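Local coordinates for MaoC family protein (Mycobacterium tuberculosis H37Rv, PDB 3KHP), which probably catalyses the reversible dehydration of (3R)-3-hydroxyacyl thioesters to 2-enoyl thioesters, as MaoC-type hydratases do, at residues P83-A88 with T156-V161; E123-Q128 with I137-G142. All blocks are in the same frame, centred on the assembly; numbering follows the deposited sequence.

Both contacts fall within the range matching the hydratase 2 N-terminal domain, their centres about 7 Å apart. Going along the chain, segment 83-88 comes first, then the hairpin strands 116-129 and 136-145 of contact 2, and finally strand 152-162, which carries 156-161; contact 2 thus falls between the two halves of contact 1. The three strands are successive neighbours in one antiparallel sheet, as in the hot-dog fold of this family, with backbone pairs such as Leu160 with Val138 and Thr156 with Gly142. Segment 83-88 packs on this sheet, Ala84 against Gly142 and Ala87 against Glu123, so one loop touches all three strands.

Contact 1: P83-A88 with T156-V161; sequences PAFGAA and TLTTLV
Ala84 sits with its methyl over two threonine hydroxyls of strand 152-162: CB is 3.7 Å from Thr156 OG1 and 4.0 Å from Thr158 OG1. Beside it, Phe85 turns its ring side-on to Thr158, so that the methyl CG2 meets the ring edge at CE1, 3.7 Å away and near the ring plane; the two side chains cross at about a right angle. Thr158 serves both neighbours because of its chi1 of -56°, which sets CG2 anti to the backbone N and aims it at the phenylalanine while OG1 goes to the alanine side. Thr156 is turned differently: chi1 of 55° lodges OG1 between its own N and carbonyl carbon, and the hydroxyl bonds to the carbonyl of Cys82, the residue before Pro83.

No direct hydrogen bond links 83-88 to 156-161. A water bridges them instead, accepting from Ala84 N at 3.1 Å and donating to Thr158 OG1 at 2.5 Å, a short separation whose exact length is doubtful; that hydroxyl is also bonded to Gln104 on strand 103-108. Phe85 also touches Pro96 and Ala97.

Small methyl groups let the loop lie close to the sheet. The hydroxyls of Thr156 and Thr158 find partners in Cys82 and Gln104, and the water takes up Ala84 N, which implies a joint made by packing and a bridging solvent molecule.

Contact 2: E123-Q128 with I137-G142; sequences EVADIQ and IVVLRG
Glu123 and Arg141 meet twice at one end of this antiparallel beta hairpin, whose strands 116-129 and 136-145 carry the two segments. In the backbone, Arg141 N reaches Glu123 O at 2.9 Å; the return bond, Glu123 N to Arg141 O, is weak. Beyond the backbone the side chains run side by side, pointing the same way, in a salt bridge, Glu123 OE1 to Arg141 NH1 at 3.0 Å. OE1 lies at the edge of the guanidinium, in its plane, but the carboxylate plane is turned 72° from it and the hydrogen bond is a bent, weak one. Glutamate is fully stretched, with CG anti to the backbone N (chi1 -176°), whereas the arginine bends at chi3 (-71°), which brings one face of the guanidinium, off-centre, near Ala125 CB.

At the far end Gln128 and Ile137 exchange two well-formed backbone bonds. Between the ends the register slips by one residue: Ala125 and Asp126 both face Val139, a classic beta bulge. The carbonyl of Val139 takes Ala125 N at 2.6 Å, a short value not to be pressed, and, weakly, Asp126 N at 3.3 Å, while Val139 N donates to Asp126 O.

Val124, Ile127, Val138 and Leu140 point to the buried face of the sheet, where Leu140 touches Ala88 and Leu160. Glu123, Asp126, Gln128, Ile137, Val139 and Arg141 line the other. The CB of the bulge residue Ala125 points toward the partner strand and meets Val139 CG1 at 3.9 Å. Gln128 OE1 touches Ile137 CD1 and takes its hydrogen bond from Lys130 NZ. Gln128 NE2, which additionally meets the carbonyl of Glu174, points back to Asp126 OD2 at 2.9 Å, nearly straight, reaching that oxygen from above the carboxylate plane.

Contact 1: P83-A88 with T156-V161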
# COMPACT_ATOMS: atom_id res chain seq x y z
N PRO A 83 -11.26 -7.89 12.78
CA PRO A 83 -10.19 -8.29 13.68
C PRO A 83 -10.72 -8.69 15.06
O PRO A 83 -11.53 -7.99 15.62
CB PRO A 83 -9.33 -7.02 13.79
CG PRO A 83 -10.23 -5.93 13.52
CD PRO A 83 -11.36 -6.43 12.68
N ALA A 84 -10.26 -9.82 15.59
CA ALA A 84 -10.63 -10.26 16.93
C ALA A 84 -9.88 -9.45 18.01
O ALA A 84 -10.09 -9.66 19.20
CB ALA A 84 -10.36 -11.78 17.09
N PHE A 85 -9.07 -8.50 17.59
CA PHE A 85 -8.12 -7.86 18.48
C PHE A 85 -8.69 -7.12 19.69
O PHE A 85 -8.14 -7.25 20.77
CB PHE A 85 -7.19 -6.94 17.69
CG PHE A 85 -6.16 -7.67 16.85
CD1 PHE A 85 -5.71 -8.95 17.19
CD2 PHE A 85 -5.62 -7.05 15.72
CE1 PHE A 85 -4.73 -9.60 16.42
CE2 PHE A 85 -4.65 -7.71 14.94
CZ PHE A 85 -4.20 -8.99 15.30
N GLY A 86 -9.76 -6.36 19.51
CA GLY A 86 -10.38 -5.60 20.58
C GLY A 86 -10.60 -6.35 21.90
O GLY A 86 -10.54 -5.75 22.97
N ALA A 87 -10.83 -7.66 21.82
CA ALA A 87 -11.14 -8.46 23.00
C ALA A 87 -9.97 -8.62 23.97
O ALA A 87 -10.18 -8.94 25.14
CB ALA A 87 -11.67 -9.82 22.59
N ALA A 88 -8.74 -8.40 23.50
CA ALA A 88 -7.54 -8.57 24.34
C ALA A 88 -7.57 -7.65 25.54
O ALA A 88 -7.14 -8.04 26.62
CB ALA A 88 -6.24 -8.38 23.55
N THR A 156 -13.21 -14.59 12.87
CA THR A 156 -11.78 -14.68 12.99
C THR A 156 -11.40 -15.29 14.33
O THR A 156 -12.10 -15.15 15.33
CB THR A 156 -11.12 -13.31 12.80
OG1 THR A 156 -11.69 -12.36 13.71
CG2 THR A 156 -11.36 -12.80 11.40
N LEU A 157 -10.26 -15.96 14.34
CA LEU A 157 -9.75 -16.50 15.57
C LEU A 157 -8.26 -16.20 15.67
O LEU A 157 -7.46 -16.66 14.86
CB LEU A 157 -10.03 -18.01 15.63
CG LEU A 157 -9.85 -18.65 17.00
CD1 LEU A 157 -11.04 -18.25 17.90
CD2 LEU A 157 -9.68 -20.22 16.91
N THR A 158 -7.88 -15.46 16.70
CA THR A 158 -6.50 -15.13 16.95
C THR A 158 -6.07 -15.79 18.26
O THR A 158 -6.64 -15.52 19.31
CB THR A 158 -6.34 -13.61 17.00
OG1 THR A 158 -6.84 -13.07 15.78
CG2 THR A 158 -4.90 -13.19 17.23
N THR A 159 -5.09 -16.67 18.16
CA THR A 159 -4.51 -17.39 19.28
C THR A 159 -3.14 -16.80 19.60
O THR A 159 -2.25 -16.80 18.75
CB THR A 159 -4.37 -18.85 18.93
OG1 THR A 159 -5.67 -19.40 18.63
CG2 THR A 159 -3.74 -19.64 20.08
N LEU A 160 -3.00 -16.27 20.81
CA LEU A 160 -1.79 -15.61 21.26
C LEU A 160 -1.03 -16.45 22.28
O LEU A 160 -1.61 -17.01 23.21
CB LEU A 160 -2.14 -14.27 21.86
CG LEU A 160 -2.92 -13.35 20.93
CD1 LEU A 160 -3.54 -12.22 21.74
CD2 LEU A 160 -2.01 -12.82 19.82
N VAL A 161 0.27 -16.59 22.09
CA VAL A 161 1.09 -17.28 23.06
C VAL A 161 1.86 -16.23 23.83
O VAL A 161 2.62 -15.43 23.24
CB VAL A 161 2.04 -18.28 22.42
CG1 VAL A 161 2.93 -18.92 23.50
CG2 VAL A 161 1.25 -19.37 21.61
O HOH W 1 -8.25 -11.75 14.23

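Contact 2: E123-Q128 with I137-G142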
# COMPACT_ATOMS: atom_id res chain seq x y z
N GLU A 123 -14.47 -11.26 21.33
CA GLU A 123 -14.69 -12.06 22.50
C GLU A 123 -13.47 -12.83 22.95
O GLU A 123 -12.72 -13.37 22.14
CB GLU A 123 -15.78 -13.06 22.18
CG GLU A 123 -16.18 -13.90 23.37
CD GLU A 123 -17.24 -14.91 23.02
OE1 GLU A 123 -17.77 -14.90 21.84
OE2 GLU A 123 -17.52 -15.72 23.93
N VAL A 124 -13.30 -12.92 24.25
CA VAL A 124 -12.28 -13.78 24.81
C VAL A 124 -12.81 -15.20 24.75
O VAL A 124 -13.71 -15.56 25.51
CB VAL A 124 -11.94 -13.38 26.27
CG1 VAL A 124 -10.80 -14.23 26.79
CG2 VAL A 124 -11.62 -11.92 26.34
N ALA A 125 -12.30 -15.98 23.82
CA ALA A 125 -12.81 -17.31 23.58
C ALA A 125 -12.28 -18.26 24.62
O ALA A 125 -12.99 -19.16 25.04
CB ALA A 125 -12.42 -17.83 22.19
N ASP A 126 -11.02 -18.10 24.97
CA ASP A 126 -10.38 -19.05 25.86
C ASP A 126 -9.13 -18.44 26.44
O ASP A 126 -8.51 -17.54 25.83
CB ASP A 126 -10.06 -20.37 25.16
CG ASP A 126 -9.90 -21.55 26.14
OD1 ASP A 126 -10.27 -21.39 27.32
OD2 ASP A 126 -9.40 -22.63 25.74
N ILE A 127 -8.83 -18.88 27.67
CA ILE A 127 -7.59 -18.56 28.37
C ILE A 127 -7.04 -19.84 29.00
O ILE A 127 -7.76 -20.56 29.71
CB ILE A 127 -7.76 -17.47 29.43
CG1 ILE A 127 -8.41 -16.22 28.84
CG2 ILE A 127 -6.42 -17.09 29.99
CD1 ILE A 127 -8.22 -15.00 29.69
N GLN A 128 -5.79 -20.15 28.68
CA GLN A 128 -5.18 -21.35 29.14
C GLN A 128 -3.94 -20.96 29.93
O GLN A 128 -3.18 -20.08 29.53
CB GLN A 128 -4.87 -22.30 27.99
CG GLN A 128 -6.11 -22.72 27.20
CD GLN A 128 -5.89 -23.87 26.20
OE1 GLN A 128 -4.87 -24.55 26.22
NE2 GLN A 128 -6.88 -24.09 25.33
N ILE A 137 -1.86 -18.97 27.13
CA ILE A 137 -2.51 -18.92 25.83
C ILE A 137 -3.82 -18.13 25.88
O ILE A 137 -4.72 -18.46 26.67
CB ILE A 137 -2.87 -20.34 25.31
CG1 ILE A 137 -1.62 -21.23 25.17
CG2 ILE A 137 -3.60 -20.26 23.96
CD1 ILE A 137 -1.96 -22.60 24.62
N VAL A 138 -3.96 -17.11 25.03
CA VAL A 138 -5.16 -16.32 24.97
C VAL A 138 -5.80 -16.45 23.57
O VAL A 138 -5.10 -16.32 22.57
CB VAL A 138 -4.85 -14.89 25.23
CG1 VAL A 138 -6.10 -14.06 25.13
CG2 VAL A 138 -4.26 -14.76 26.58
N VAL A 139 -7.11 -16.71 23.52
CA VAL A 139 -7.82 -16.89 22.26
C VAL A 139 -8.93 -15.87 22.11
O VAL A 139 -9.83 -15.78 22.93
CB VAL A 139 -8.36 -18.33 22.08
CG1 VAL A 139 -8.95 -18.53 20.66
CG2 VAL A 139 -7.25 -19.30 22.28
N LEU A 140 -8.81 -15.06 21.06
CA LEU A 140 -9.75 -13.99 20.78
C LEU A 140 -10.52 -14.33 19.50
O LEU A 140 -9.97 -14.86 18.57
CB LEU A 140 -9.00 -12.66 20.67
CG LEU A 140 -7.97 -12.39 21.79
CD1 LEU A 140 -7.18 -11.11 21.50
CD2 LEU A 140 -8.65 -12.31 23.16
N ARG A 141 -11.82 -14.05 19.48
CA ARG A 141 -12.66 -14.48 18.40
C ARG A 141 -13.41 -13.30 17.93
O ARG A 141 -13.98 -12.62 18.75
CB ARG A 141 -13.67 -15.54 18.84
CG ARG A 141 -14.63 -15.94 17.70
CD ARG A 141 -15.91 -16.58 18.17
NE ARG A 141 -15.70 -17.90 18.71
CZ ARG A 141 -16.08 -18.31 19.93
NH1 ARG A 141 -16.72 -17.51 20.77
NH2 ARG A 141 -15.81 -19.56 20.29
N GLY A 142 -13.43 -13.07 16.62
CA GLY A 142 -14.15 -11.94 16.05
C GLY A 142 -15.30 -12.40 15.18
O GLY A 142 -15.18 -13.37 14.50